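Local coordinates for putative uncharacterized protein PH0242 (Pyrococcus horikoshii, PDB 3VU1) that is of unassigned function here but is the C-terminal globular domain of an archaeal oligosaccharyltransferase AglB, a strand-rich, multidomain fragment with a bound calcium ion, at residues T361-E369 against R467-F475; M417-L425 against N441-Y452. All coordinates share one frame; numbering follows the deposited sequence.

Contact 1 of 2, residues T361-E369 against R467-F475; sequences TNPAYIMRE and RGIRVEPVF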
ATOM      1  N   THR A 361      17.210  20.188 -15.215  1.00 62.85           N
ATOM      2  CA  THR A 361      15.751  20.358 -15.080  1.00 61.59           C
ATOM      3  C   THR A 361      15.132  19.600 -13.888  1.00 58.50           C
ATOM      4  O   THR A 361      15.784  18.776 -13.237  1.00 55.21           O
ATOM      5  CB  THR A 361      15.000  19.967 -16.366  1.00 60.46           C
ATOM      6  OG1 THR A 361      15.367  18.638 -16.724  1.00 64.61           O
ATOM      7  CG2 THR A 361      15.352  20.912 -17.519  1.00 67.54           C
ATOM      8  N   ASN A 362      13.866  19.908 -13.609  1.00 55.29           N
ATOM      9  CA  ASN A 362      13.071  19.231 -12.567  1.00 54.41           C
ATOM     10  C   ASN A 362      12.778  17.751 -12.942  1.00 50.29           C
ATOM     11  O   ASN A 362      12.203  17.505 -14.010  1.00 52.60           O
ATOM     12  CB  ASN A 362      11.765  20.034 -12.366  1.00 49.21           C
ATOM     13  CG  ASN A 362      10.880  19.472 -11.269  1.00 50.60           C
ATOM     14  OD1 ASN A 362      11.256  18.538 -10.562  1.00 49.81           O
ATOM     15  ND2 ASN A 362       9.682  20.041 -11.127  1.00 50.74           N
ATOM     16  N   PRO A 363      13.158  16.771 -12.079  1.00 45.12           N
ATOM     17  CA  PRO A 363      12.991  15.364 -12.480  1.00 43.21           C
ATOM     18  C   PRO A 363      11.542  14.906 -12.437  1.00 42.60           C
ATOM     19  O   PRO A 363      11.227  13.829 -12.921  1.00 47.44           O
ATOM     20  CB  PRO A 363      13.842  14.577 -11.477  1.00 40.33           C
ATOM     21  CG  PRO A 363      14.384  15.566 -10.509  1.00 44.47           C
ATOM     22  CD  PRO A 363      13.629  16.863 -10.691  1.00 45.99           C
ATOM     23  N   ALA A 364      10.663  15.737 -11.898  1.00 40.80           N
ATOM     24  CA  ALA A 364       9.232  15.467 -11.919  1.00 40.06           C
ATOM     25  C   ALA A 364       8.548  16.122 -13.112  1.00 41.06           C
ATOM     26  O   ALA A 364       7.417  15.778 -13.443  1.00 42.79           O
ATOM     27  CB  ALA A 364       8.587  15.937 -10.620  1.00 38.44           C
ATOM     28  N   TYR A 365       9.219  17.101 -13.719  1.00 40.66           N
ATOM     29  CA  TYR A 365       8.713  17.757 -14.919  1.00 40.54           C
ATOM     30  C   TYR A 365       9.869  17.974 -15.898  1.00 43.27           C
ATOM     31  O   TYR A 365      10.380  19.057 -16.072  1.00 48.88           O
ATOM     32  CB  TYR A 365       7.977  19.045 -14.579  1.00 37.28           C
ATOM     33  CG  TYR A 365       6.759  19.346 -15.453  1.00 38.66           C
ATOM     34  CD1 TYR A 365       5.514  19.540 -14.877  1.00 39.66           C
ATOM     35  CD2 TYR A 365       6.857  19.457 -16.845  1.00 39.55           C
ATOM     36  CE1 TYR A 365       4.404  19.839 -15.638  1.00 41.28           C
ATOM     37  CE2 TYR A 365       5.748  19.749 -17.628  1.00 39.21           C
ATOM     38  CZ  TYR A 365       4.520  19.949 -17.014  1.00 41.79           C
ATOM     39  OH  TYR A 365       3.375  20.239 -17.740  1.00 40.14           O
ATOM     40  N   ILE A 366      10.263  16.879 -16.515  1.00 47.01           N
ATOM     41  CA  ILE A 366      11.362  16.775 -17.434  1.00 46.33           C
ATOM     42  C   ILE A 366      11.314  17.772 -18.604  1.00 49.43           C
ATOM     43  O   ILE A 366      12.329  18.390 -18.914  1.00 51.37           O
ATOM     44  CB  ILE A 366      11.507  15.268 -17.819  1.00 48.62           C
ATOM     45  CG1 ILE A 366      12.692  14.673 -17.087  1.00 53.69           C
ATOM     46  CG2 ILE A 366      11.768  15.013 -19.278  1.00 49.83           C
ATOM     47  CD1 ILE A 366      13.075  15.434 -15.832  1.00 52.34           C
ATOM     48  N   MET A 367      10.150  17.949 -19.230  1.00 50.31           N
ATOM     49  CA  MET A 367      10.003  18.850 -20.382  1.00 49.84           C
ATOM     50  C   MET A 367       8.577  19.371 -20.508  1.00 52.27           C
ATOM     51  O   MET A 367       7.612  18.654 -20.172  1.00 50.16           O
ATOM     52  CB  MET A 367      10.329  18.140 -21.684  1.00 53.12           C
ATOM     53  CG  MET A 367      11.679  17.458 -21.784  1.00 56.46           C
ATOM     54  SD  MET A 367      11.788  16.599 -23.371  1.00 68.90           S
ATOM     55  CE  MET A 367      12.338  17.932 -24.436  1.00 67.21           C
ATOM     56  N   ARG A 368       8.437  20.611 -20.988  1.00 51.16           N
ATOM     57  CA  ARG A 368       7.101  21.165 -21.261  1.00 52.85           C
ATOM     58  C   ARG A 368       6.658  20.738 -22.657  1.00 49.92           C
ATOM     59  O   ARG A 368       7.503  20.375 -23.489  1.00 47.13           O
ATOM     60  CB  ARG A 368       7.046  22.682 -21.091  1.00 56.12           C
ATOM     61  CG  ARG A 368       7.356  23.154 -19.688  1.00 59.82           C
ATOM     62  CD  ARG A 368       7.095  24.641 -19.535  1.00 68.46           C
ATOM     63  NE  ARG A 368       8.165  25.275 -18.763  1.00 79.40           N
ATOM     64  CZ  ARG A 368       8.013  26.322 -17.951  1.00 88.49           C
ATOM     65  NH1 ARG A 368       6.819  26.887 -17.771  1.00 89.55           N
ATOM     66  NH2 ARG A 368       9.070  26.811 -17.308  1.00 86.19           N
ATOM     67  N   GLU A 369       5.346  20.729 -22.898  1.00 49.73           N
ATOM     68  CA  GLU A 369       4.831  20.252 -24.187  1.00 55.55           C
ATOM     69  C   GLU A 369       5.382  21.162 -25.300  1.00 58.50           C
ATOM     70  O   GLU A 369       5.493  22.380 -25.096  1.00 56.86           O
ATOM     71  CB  GLU A 369       3.293  20.151 -24.192  1.00 53.57           C
ATOM     72  CG  GLU A 369       2.533  21.452 -23.967  1.00 52.73           C
ATOM     73  CD  GLU A 369       1.091  21.247 -23.505  1.00 56.78           C
ATOM     74  OE1 GLU A 369       0.607  20.100 -23.449  1.00 60.41           O
ATOM     75  OE2 GLU A 369       0.428  22.243 -23.175  1.00 56.12           O
ATOM     76  N   ARG A 467      -3.932  19.014  -8.585  1.00 41.80           N
ATOM     77  CA  ARG A 467      -3.000  19.216  -7.479  1.00 38.10           C
ATOM     78  C   ARG A 467      -1.556  18.949  -7.877  1.00 36.07           C
ATOM     79  O   ARG A 467      -0.650  19.365  -7.187  1.00 34.91           O
ATOM     80  CB  ARG A 467      -3.397  18.351  -6.291  1.00 39.55           C
ATOM     81  CG  ARG A 467      -4.628  18.832  -5.546  1.00 41.88           C
ATOM     82  CD  ARG A 467      -4.188  19.490  -4.259  1.00 46.90           C
ATOM     83  NE  ARG A 467      -4.134  20.931  -4.378  1.00 54.65           N
ATOM     84  CZ  ARG A 467      -4.936  21.757  -3.713  1.00 61.95           C
ATOM     85  NH1 ARG A 467      -5.840  21.284  -2.850  1.00 60.97           N
ATOM     86  NH2 ARG A 467      -4.820  23.064  -3.888  1.00 66.09           N
ATOM     87  N   GLY A 468      -1.334  18.275  -8.998  1.00 34.21           N
ATOM     88  CA  GLY A 468       0.026  18.046  -9.469  1.00 32.37           C
ATOM     89  C   GLY A 468      -0.020  17.447 -10.851  1.00 33.62           C
ATOM     90  O   GLY A 468      -0.946  16.716 -11.166  1.00 39.85           O
ATOM     91  N   ILE A 469       0.959  17.780 -11.681  1.00 32.89           N
ATOM     92  CA  ILE A 469       1.131  17.196 -13.002  1.00 33.67           C
ATOM     93  C   ILE A 469       2.608  16.912 -13.132  1.00 34.81           C
ATOM     94  O   ILE A 469       3.419  17.768 -12.821  1.00 39.26           O
ATOM     95  CB  ILE A 469       0.703  18.165 -14.122  1.00 33.19           C
ATOM     96  CG1 ILE A 469      -0.813  18.360 -14.096  1.00 36.12           C
ATOM     97  CG2 ILE A 469       1.138  17.650 -15.477  1.00 32.62           C
ATOM     98  CD1 ILE A 469      -1.322  19.550 -14.888  1.00 35.86           C
ATOM     99  N   ARG A 470       2.970  15.722 -13.587  1.00 35.58           N
ATOM    100  CA  ARG A 470       4.373  15.373 -13.724  1.00 36.41           C
ATOM    101  C   ARG A 470       4.652  14.853 -15.109  1.00 39.11           C
ATOM    102  O   ARG A 470       3.785  14.217 -15.739  1.00 43.29           O
ATOM    103  CB  ARG A 470       4.749  14.283 -12.730  1.00 38.50           C
ATOM    104  CG  ARG A 470       4.495  14.698 -11.310  1.00 40.31           C
ATOM    105  CD  ARG A 470       5.071  13.697 -10.361  1.00 43.49           C
ATOM    106  NE  ARG A 470       4.989  14.209  -9.009  1.00 44.79           N
ATOM    107  CZ  ARG A 470       5.875  13.929  -8.066  1.00 43.87           C
ATOM    108  NH1 ARG A 470       6.905  13.134  -8.342  1.00 39.26           N
ATOM    109  NH2 ARG A 470       5.719  14.464  -6.869  1.00 41.49           N
ATOM    110  N   VAL A 471       5.868  15.102 -15.573  1.00 36.38           N
ATOM    111  CA  VAL A 471       6.326  14.562 -16.832  1.00 36.46           C
ATOM    112  C   VAL A 471       7.667  13.952 -16.518  1.00 38.46           C
ATOM    113  O   VAL A 471       8.595  14.654 -16.114  1.00 40.76           O
ATOM    114  CB  VAL A 471       6.430  15.642 -17.925  1.00 34.07           C
ATOM    115  CG1 VAL A 471       7.064  15.076 -19.188  1.00 31.81           C
ATOM    116  CG2 VAL A 471       5.044  16.202 -18.213  1.00 33.98           C
ATOM    117  N   GLU A 472       7.757  12.636 -16.684  1.00 38.98           N
ATOM    118  CA  GLU A 472       8.833  11.886 -16.081  1.00 39.22           C
ATOM    119  C   GLU A 472       9.361  10.895 -17.050  1.00 39.08           C
ATOM    120  O   GLU A 472       8.610  10.387 -17.872  1.00 43.83           O
ATOM    121  CB  GLU A 472       8.333  11.136 -14.854  1.00 43.25           C
ATOM    122  CG  GLU A 472       7.865  11.998 -13.689  1.00 46.17           C
ATOM    123  CD  GLU A 472       7.432  11.151 -12.509  1.00 47.71           C
ATOM    124  OE1 GLU A 472       8.295  10.823 -11.680  1.00 48.10           O
ATOM    125  OE2 GLU A 472       6.235  10.812 -12.417  1.00 48.60           O
ATOM    126  N   PRO A 473      10.668  10.624 -16.978  1.00 37.57           N
ATOM    127  CA  PRO A 473      11.227   9.549 -17.754  1.00 39.05           C
ATOM    128  C   PRO A 473      11.013   8.230 -17.005  1.00 41.53           C
ATOM    129  O   PRO A 473      11.148   8.187 -15.787  1.00 45.76           O
ATOM    130  CB  PRO A 473      12.692   9.915 -17.825  1.00 36.94           C
ATOM    131  CG  PRO A 473      12.937  10.577 -16.527  1.00 39.41           C
ATOM    132  CD  PRO A 473      11.703  11.386 -16.276  1.00 37.39           C
ATOM    133  N   VAL A 474      10.635   7.185 -17.730  1.00 43.11           N
ATOM    134  CA  VAL A 474      10.250   5.910 -17.132  1.00 45.02           C
ATOM    135  C   VAL A 474      10.846   4.805 -18.001  1.00 45.27           C
ATOM    136  O   VAL A 474      10.688   4.820 -19.236  1.00 44.41           O
ATOM    137  CB  VAL A 474       8.696   5.773 -17.037  1.00 44.66           C
ATOM    138  CG1 VAL A 474       8.270   4.363 -16.679  1.00 41.96           C
ATOM    139  CG2 VAL A 474       8.132   6.740 -16.013  1.00 43.10           C
ATOM    140  N   PHE A 475      11.543   3.871 -17.351  1.00 42.34           N
ATOM    141  CA  PHE A 475      12.137   2.728 -18.031  1.00 40.81           C
ATOM    142  C   PHE A 475      11.247   1.518 -17.871  1.00 39.73           C
ATOM    143  O   PHE A 475      11.041   1.072 -16.752  1.00 42.28           O
ATOM    144  CB  PHE A 475      13.516   2.440 -17.467  1.00 38.14           C
ATOM    145  CG  PHE A 475      14.519   3.496 -17.780  1.00 38.11           C
ATOM    146  CD1 PHE A 475      14.606   4.660 -17.004  1.00 38.12           C
ATOM    147  CD2 PHE A 475      15.386   3.347 -18.867  1.00 40.65           C
ATOM    148  CE1 PHE A 475      15.550   5.653 -17.300  1.00 36.64           C
ATOM    149  CE2 PHE A 475      16.320   4.346 -19.179  1.00 41.07           C
ATOM    150  CZ  PHE A 475      16.403   5.496 -18.389  1.00 38.70           C
TER
HETATM  151  O   HOH W   1      11.475  11.362 -11.892  1.00 49.81           O

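Contact 2 of 2, residues M417-L425 against N441-Y452; sequences MDTFFITKL and NAEMPKNAISSY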
ATOM      1  N   MET A 417      -5.593   9.627  -9.509  1.00 33.37           N
ATOM      2  CA  MET A 417      -4.294   9.644 -10.133  1.00 32.82           C
ATOM      3  C   MET A 417      -4.342   8.922 -11.485  1.00 36.36           C
ATOM      4  O   MET A 417      -4.498   7.685 -11.533  1.00 37.22           O
ATOM      5  CB  MET A 417      -3.245   9.017  -9.228  1.00 30.82           C
ATOM      6  CG  MET A 417      -1.896   8.927  -9.902  1.00 33.58           C
ATOM      7  SD  MET A 417      -0.584   8.397  -8.795  1.00 41.29           S
ATOM      8  CE  MET A 417      -0.796   6.626  -8.907  1.00 40.18           C
ATOM      9  N   ASP A 418      -4.208   9.688 -12.575  1.00 36.84           N
ATOM     10  CA  ASP A 418      -4.127   9.119 -13.927  1.00 36.20           C
ATOM     11  C   ASP A 418      -2.713   9.235 -14.497  1.00 37.00           C
ATOM     12  O   ASP A 418      -2.069  10.294 -14.409  1.00 37.01           O
ATOM     13  CB  ASP A 418      -5.143   9.761 -14.867  1.00 36.31           C
ATOM     14  CG  ASP A 418      -6.541   9.905 -14.227  1.00 41.97           C
ATOM     15  OD1 ASP A 418      -7.271  10.863 -14.620  1.00 42.82           O
ATOM     16  OD2 ASP A 418      -6.916   9.083 -13.340  1.00 37.66           O
ATOM     17  N   THR A 419      -2.223   8.130 -15.049  1.00 34.46           N
ATOM     18  CA  THR A 419      -0.940   8.105 -15.704  1.00 36.09           C
ATOM     19  C   THR A 419      -1.173   7.688 -17.154  1.00 39.94           C
ATOM     20  O   THR A 419      -2.128   6.966 -17.447  1.00 40.57           O
ATOM     21  CB  THR A 419       0.006   7.064 -15.083  1.00 37.19           C
ATOM     22  OG1 THR A 419      -0.524   5.754 -15.321  1.00 39.01           O
ATOM     23  CG2 THR A 419       0.171   7.283 -13.599  1.00 35.29           C
ATOM     24  N   PHE A 420      -0.318   8.162 -18.059  1.00 38.83           N
ATOM     25  CA  PHE A 420      -0.329   7.727 -19.437  1.00 35.69           C
ATOM     26  C   PHE A 420       1.015   8.001 -20.045  1.00 38.29           C
ATOM     27  O   PHE A 420       1.719   8.919 -19.626  1.00 40.34           O
ATOM     28  CB  PHE A 420      -1.489   8.331 -20.263  1.00 36.61           C
ATOM     29  CG  PHE A 420      -1.520   9.845 -20.330  1.00 36.91           C
ATOM     30  CD1 PHE A 420      -2.289  10.587 -19.424  1.00 36.22           C
ATOM     31  CD2 PHE A 420      -0.825  10.540 -21.334  1.00 35.67           C
ATOM     32  CE1 PHE A 420      -2.345  11.990 -19.514  1.00 37.95           C
ATOM     33  CE2 PHE A 420      -0.870  11.941 -21.412  1.00 34.92           C
ATOM     34  CZ  PHE A 420      -1.637  12.672 -20.510  1.00 33.82           C
ATOM     35  N   PHE A 421       1.388   7.170 -21.008  1.00 43.35           N
ATOM     36  CA  PHE A 421       2.643   7.331 -21.724  1.00 45.19           C
ATOM     37  C   PHE A 421       2.488   8.330 -22.858  1.00 47.25           C
ATOM     38  O   PHE A 421       1.672   8.137 -23.751  1.00 49.67           O
ATOM     39  CB  PHE A 421       3.136   5.981 -22.219  1.00 47.49           C
ATOM     40  CG  PHE A 421       3.570   5.077 -21.109  1.00 53.94           C
ATOM     41  CD1 PHE A 421       2.850   3.935 -20.803  1.00 58.38           C
ATOM     42  CD2 PHE A 421       4.691   5.396 -20.330  1.00 55.36           C
ATOM     43  CE1 PHE A 421       3.254   3.111 -19.756  1.00 62.45           C
ATOM     44  CE2 PHE A 421       5.097   4.575 -19.280  1.00 58.10           C
ATOM     45  CZ  PHE A 421       4.378   3.430 -18.997  1.00 59.48           C
ATOM     46  N   ILE A 422       3.262   9.412 -22.796  1.00 50.87           N
ATOM     47  CA  ILE A 422       3.189  10.497 -23.779  1.00 50.62           C
ATOM     48  C   ILE A 422       3.873  10.052 -25.073  1.00 52.14           C
ATOM     49  O   ILE A 422       3.275  10.108 -26.136  1.00 50.48           O
ATOM     50  CB  ILE A 422       3.850  11.795 -23.254  1.00 51.02           C
ATOM     51  CG1 ILE A 422       3.214  12.243 -21.940  1.00 49.57           C
ATOM     52  CG2 ILE A 422       3.763  12.919 -24.281  1.00 52.37           C
ATOM     53  CD1 ILE A 422       4.209  12.936 -21.032  1.00 49.89           C
ATOM     54  N   THR A 423       5.119   9.590 -24.968  1.00 51.21           N
ATOM     55  CA  THR A 423       5.897   9.223 -26.128  1.00 50.74           C
ATOM     56  C   THR A 423       7.004   8.260 -25.735  1.00 53.53           C
ATOM     57  O   THR A 423       7.514   8.307 -24.609  1.00 57.87           O
ATOM     58  CB  THR A 423       6.532  10.461 -26.802  1.00 53.92           C
ATOM     59  OG1 THR A 423       7.181  10.054 -28.005  1.00 60.14           O
ATOM     60  CG2 THR A 423       7.596  11.125 -25.897  1.00 54.23           C
ATOM     61  N   LYS A 424       7.378   7.401 -26.680  1.00 53.39           N
ATOM     62  CA  LYS A 424       8.454   6.441 -26.510  1.00 52.78           C
ATOM     63  C   LYS A 424       9.710   7.113 -27.000  1.00 53.00           C
ATOM     64  O   LYS A 424       9.690   7.721 -28.044  1.00 57.31           O
ATOM     65  CB  LYS A 424       8.159   5.216 -27.365  1.00 52.55           C
ATOM     66  CG  LYS A 424       8.911   3.964 -26.971  1.00 55.85           C
ATOM     67  CD  LYS A 424       8.251   2.805 -27.693  1.00 61.17           C
ATOM     68  CE  LYS A 424       8.800   1.469 -27.246  1.00 61.25           C
ATOM     69  NZ  LYS A 424       8.291   0.384 -28.127  1.00 60.27           N
ATOM     70  N   LEU A 425      10.800   7.036 -26.251  1.00 54.35           N
ATOM     71  CA  LEU A 425      12.004   7.764 -26.638  1.00 51.62           C
ATOM     72  C   LEU A 425      13.073   6.880 -27.235  1.00 51.84           C
ATOM     73  O   LEU A 425      13.899   7.358 -28.009  1.00 54.53           O
ATOM     74  CB  LEU A 425      12.604   8.550 -25.467  1.00 50.80           C
ATOM     75  CG  LEU A 425      11.878   9.708 -24.790  1.00 50.99           C
ATOM     76  CD1 LEU A 425      12.754  10.247 -23.667  1.00 50.10           C
ATOM     77  CD2 LEU A 425      11.510  10.810 -25.765  1.00 49.17           C
ATOM     78  N   ASN A 441      17.532  11.963 -27.841  1.00 60.79           N
ATOM     79  CA  ASN A 441      16.777  13.123 -28.334  1.00 65.99           C
ATOM     80  C   ASN A 441      15.322  13.005 -27.926  1.00 66.75           C
ATOM     81  O   ASN A 441      14.705  11.942 -28.083  1.00 67.71           O
ATOM     82  CB  ASN A 441      16.872  13.252 -29.858  1.00 74.26           C
ATOM     83  CG  ASN A 441      18.232  13.753 -30.335  1.00 82.03           C
ATOM     84  OD1 ASN A 441      18.996  14.389 -29.592  1.00 81.97           O
ATOM     85  ND2 ASN A 441      18.533  13.477 -31.597  1.00 81.24           N
ATOM     86  N   ALA A 442      14.761  14.099 -27.420  1.00 64.43           N
ATOM     87  CA  ALA A 442      13.420  14.053 -26.847  1.00 65.22           C
ATOM     88  C   ALA A 442      12.461  15.094 -27.419  1.00 65.02           C
ATOM     89  O   ALA A 442      12.767  16.286 -27.435  1.00 65.44           O
ATOM     90  CB  ALA A 442      13.501  14.171 -25.329  1.00 63.99           C
ATOM     91  N   GLU A 443      11.291  14.632 -27.855  1.00 63.84           N
ATOM     92  CA  GLU A 443      10.268  15.499 -28.430  1.00 66.23           C
ATOM     93  C   GLU A 443       8.963  15.449 -27.602  1.00 62.83           C
ATOM     94  O   GLU A 443       8.273  14.427 -27.551  1.00 59.45           O
ATOM     95  CB  GLU A 443       9.989  15.009 -29.848  1.00 80.22           C
ATOM     96  CG  GLU A 443       9.913  16.044 -30.965  1.00 84.48           C
ATOM     97  CD  GLU A 443      10.052  15.370 -32.337  1.00 97.22           C
ATOM     98  OE1 GLU A 443      11.064  15.611 -33.046  1.00 88.30           O
ATOM     99  OE2 GLU A 443       9.164  14.560 -32.705  1.00104.34           O
ATOM    100  N   MET A 444       8.614  16.549 -26.955  1.00 59.04           N
ATOM    101  CA  MET A 444       7.296  16.649 -26.337  1.00 60.44           C
ATOM    102  C   MET A 444       6.278  17.109 -27.378  1.00 61.22           C
ATOM    103  O   MET A 444       6.416  18.201 -27.942  1.00 64.56           O
ATOM    104  CB  MET A 444       7.297  17.642 -25.165  1.00 60.22           C
ATOM    105  CG  MET A 444       7.802  17.096 -23.841  1.00 59.03           C
ATOM    106  SD  MET A 444       6.660  15.970 -23.012  1.00 57.49           S
ATOM    107  CE  MET A 444       5.345  17.035 -22.435  1.00 53.89           C
ATOM    108  N   PRO A 445       5.251  16.290 -27.641  1.00 55.84           N
ATOM    109  CA  PRO A 445       4.172  16.790 -28.484  1.00 56.58           C
ATOM    110  C   PRO A 445       3.546  17.985 -27.806  1.00 59.21           C
ATOM    111  O   PRO A 445       3.326  17.946 -26.604  1.00 68.63           O
ATOM    112  CB  PRO A 445       3.166  15.638 -28.491  1.00 56.59           C
ATOM    113  CG  PRO A 445       3.947  14.435 -28.096  1.00 54.81           C
ATOM    114  CD  PRO A 445       5.005  14.925 -27.159  1.00 54.25           C
ATOM    115  N   LYS A 446       3.284  19.056 -28.538  1.00 64.94           N
ATOM    116  CA  LYS A 446       2.495  20.156 -27.971  1.00 71.70           C
ATOM    117  C   LYS A 446       1.071  19.622 -27.701  1.00 72.55           C
ATOM    118  O   LYS A 446       0.600  18.709 -28.398  1.00 79.27           O
ATOM    119  CB  LYS A 446       2.545  21.420 -28.870  1.00 76.59           C
ATOM    120  CG  LYS A 446       1.921  21.375 -30.284  1.00 81.51           C
ATOM    121  CD  LYS A 446       2.069  20.065 -31.085  1.00 91.70           C
ATOM    122  CE  LYS A 446       3.471  19.752 -31.626  1.00 91.61           C
ATOM    123  NZ  LYS A 446       3.782  20.359 -32.953  1.00 84.25           N
ATOM    124  N   ASN A 447       0.408  20.128 -26.668  1.00 68.08           N
ATOM    125  CA  ASN A 447      -0.937  19.620 -26.308  1.00 73.54           C
ATOM    126  C   ASN A 447      -1.026  18.268 -25.562  1.00 69.68           C
ATOM    127  O   ASN A 447      -2.137  17.845 -25.205  1.00 66.70           O
ATOM    128  CB  ASN A 447      -1.854  19.530 -27.540  1.00 77.65           C
ATOM    129  CG  ASN A 447      -1.853  20.791 -28.361  1.00 82.74           C
ATOM    130  OD1 ASN A 447      -2.275  21.851 -27.890  1.00 83.89           O
ATOM    131  ND2 ASN A 447      -1.375  20.687 -29.604  1.00 85.08           N
ATOM    132  N   ALA A 448       0.100  17.584 -25.338  1.00 58.65           N
ATOM    133  CA  ALA A 448       0.063  16.331 -24.570  1.00 57.00           C
ATOM    134  C   ALA A 448      -0.607  16.517 -23.187  1.00 53.72           C
ATOM    135  O   ALA A 448      -1.527  15.781 -22.826  1.00 55.15           O
ATOM    136  CB  ALA A 448       1.453  15.738 -24.433  1.00 59.01           C
ATOM    137  N   ILE A 449      -0.161  17.536 -22.461  1.00 46.91           N
ATOM    138  CA  ILE A 449      -0.668  17.886 -21.154  1.00 45.16           C
ATOM    139  C   ILE A 449      -2.005  18.631 -21.280  1.00 47.74           C
ATOM    140  O   ILE A 449      -3.019  18.188 -20.738  1.00 49.09           O
ATOM    141  CB  ILE A 449       0.398  18.727 -20.376  1.00 43.92           C
ATOM    142  CG1 ILE A 449       1.698  17.936 -20.201  1.00 43.92           C
ATOM    143  CG2 ILE A 449      -0.112  19.228 -19.030  1.00 38.92           C
ATOM    144  CD1 ILE A 449       1.542  16.497 -19.724  1.00 42.64           C
ATOM    145  N   SER A 450      -2.007  19.751 -22.006  1.00 51.12           N
ATOM    146  CA  SER A 450      -3.191  20.614 -22.134  1.00 52.54           C
ATOM    147  C   SER A 450      -4.410  19.856 -22.619  1.00 49.35           C
ATOM    148  O   SER A 450      -5.535  20.087 -22.163  1.00 45.91           O
ATOM    149  CB  SER A 450      -2.908  21.741 -23.111  1.00 60.22           C
ATOM    150  OG  SER A 450      -1.972  22.637 -22.552  1.00 76.03           O
ATOM    151  N   SER A 451      -4.172  18.962 -23.571  1.00 47.99           N
ATOM    152  CA  SER A 451      -5.202  18.105 -24.111  1.00 45.75           C
ATOM    153  C   SER A 451      -5.958  17.384 -22.982  1.00 48.85           C
ATOM    154  O   SER A 451      -7.197  17.512 -22.877  1.00 48.63           O
ATOM    155  CB  SER A 451      -4.536  17.122 -25.050  1.00 46.83           C
ATOM    156  OG  SER A 451      -5.350  16.005 -25.243  1.00 56.57           O
ATOM    157  N   TYR A 452      -5.201  16.678 -22.120  1.00 45.92           N
ATOM    158  CA  TYR A 452      -5.757  15.922 -21.000  1.00 42.41           C
ATOM    159  C   TYR A 452      -6.397  16.837 -19.945  1.00 43.26           C
ATOM    160  O   TYR A 452      -7.471  16.531 -19.411  1.00 40.13           O
ATOM    161  CB  TYR A 452      -4.691  15.002 -20.380  1.00 45.15           C
ATOM    162  CG  TYR A 452      -5.291  13.876 -19.571  1.00 46.61           C
ATOM    163  CD1 TYR A 452      -5.867  12.762 -20.205  1.00 46.02           C
ATOM    164  CD2 TYR A 452      -5.334  13.946 -18.162  1.00 47.01           C
ATOM    165  CE1 TYR A 452      -6.462  11.745 -19.469  1.00 46.69           C
ATOM    166  CE2 TYR A 452      -5.927  12.939 -17.412  1.00 45.97           C
ATOM    167  CZ  TYR A 452      -6.486  11.844 -18.071  1.00 48.62           C
ATOM    168  OH  TYR A 452      -7.052  10.844 -17.333  1.00 46.22           O
TER

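Contact 1 of 2, residues T361-E369 against R467-F475
Tyr365 lays its ring against Val471, and the two backbones form a single bridge at the same place, with CA of Tyr365 4.4 Å from CA of Val471. The contact joins the loop between strands 359-361 and 372-381 to strand 464-487 of the antiparallel sheet, within the Peripheral 2 domain. Two backbone bonds flank the bridge, Val471 N to Ala364 O at 2.7 Å and Ile366 N to Val471 O at 2.8 Å, the second nearly straight (171° at the hydrogen). Val471 has CG1 anti to its own N (chi1 173°), which directs that methyl to the carbonyl of Met367 and leaves CG2 for the tyrosine. CG2 sits over one ring face, 4.0 Å from the centroid and 24° off the normal, a CH-pi contact offset toward the rim. At the other rim of the ring, Tyr365 CE1 meets Ile469 CG2 at 3.9 Å. Beyond the bridge the buried Ile366 crosses Pro473 at about a right angle, Ile366 CG1 3.5 Å from Pro473 CD.

The side formed by Ala364, Arg470 and Glu472 is looser and wetter. Here Ala364 CB lies over one face of the Arg470 guanidinium. A water gives one hydrogen to Pro363 O (2.7 Å) and another to Glu472 OE1, joining loop and strand indirectly. Salt bridges hold Arg470 NE to Asp59 and Glu472 OE2 to Arg392. The loop itself is shaped by a type I turn from Asn362 to Tyr365 and an Asx turn, with Asn362 OD1 accepting from Ala364 N.

Strand 464-487 is hydrogen-bonded to strand 385-401 here, through Arg470 with Thr394. Ile366 reaches Val354 of strand 336-356, Pro473 packs on Leu377 of strand 372-381, and Met444 packs against Val471 and Met367.

Contact 2 of 2, residues M417-L425 against N441-Y452
A classic beta bulge at Ile422 and Thr423, both facing Leu391, marks the place where strand 412-431 meets the turn leading from strand 434-443 into helix 448-460. Both bulge residues send their CB toward that turn. Ile422 CG2 touches both Pro445 CD (3.7 Å) and Ala448 CB (3.6 Å), which the type II turn from Pro445 to Ala448 brings together, and Ile422 CD1 lies near Met444 SD. Thr423 offers a methyl, CG2, to the Glu443 carbonyl. At one end Leu425 CD2 rests on Ala442 CB at 3.9 Å.

Toward the helix the contact turns aromatic. A chi1 of 59° sets Phe420 CG astride its own backbone N and carbonyl carbon, and from there Phe420 CE1 reaches over one face of the Tyr452 ring, offset toward its rim, 3.5 Å from Tyr452 CG. The planes meet obliquely, at 46°, and the two side chains run antiparallel alongside each other.

Tyr452 then reaches Asp418, its OH giving a hydrogen bond to Asp418 OD1 at 2.7 Å from above the carboxylate plane. Tyr397 OH bonds to the same oxygen. Two phenols on one carboxylate oxygen would probably favour the ionised aspartate, and this bond is the polar end of an otherwise mainly apolar contact.

Contact 2 is nested in the chain loop that contact 1 closes, and their centres lie about 10 Å apart, both within the Peripheral 2 domain. Glu369, the last residue of segment 361-369, joins them directly: Glu369 OE2 is 2.5 Å from Ser450 OG and Glu369 OE1 2.9 Å from Ile449 N, probable hydrogen bonds to Ser450 and Ile449. Apolar packing makes a second connection, with Ile422, Met444 and Ile449 of contact 2 all touching Val471 of contact 1, and Ile449 also touching Tyr365. The calcium ion is held elsewhere, by Glu76, Ala285, His319 and Glu322, none of them in these four segments.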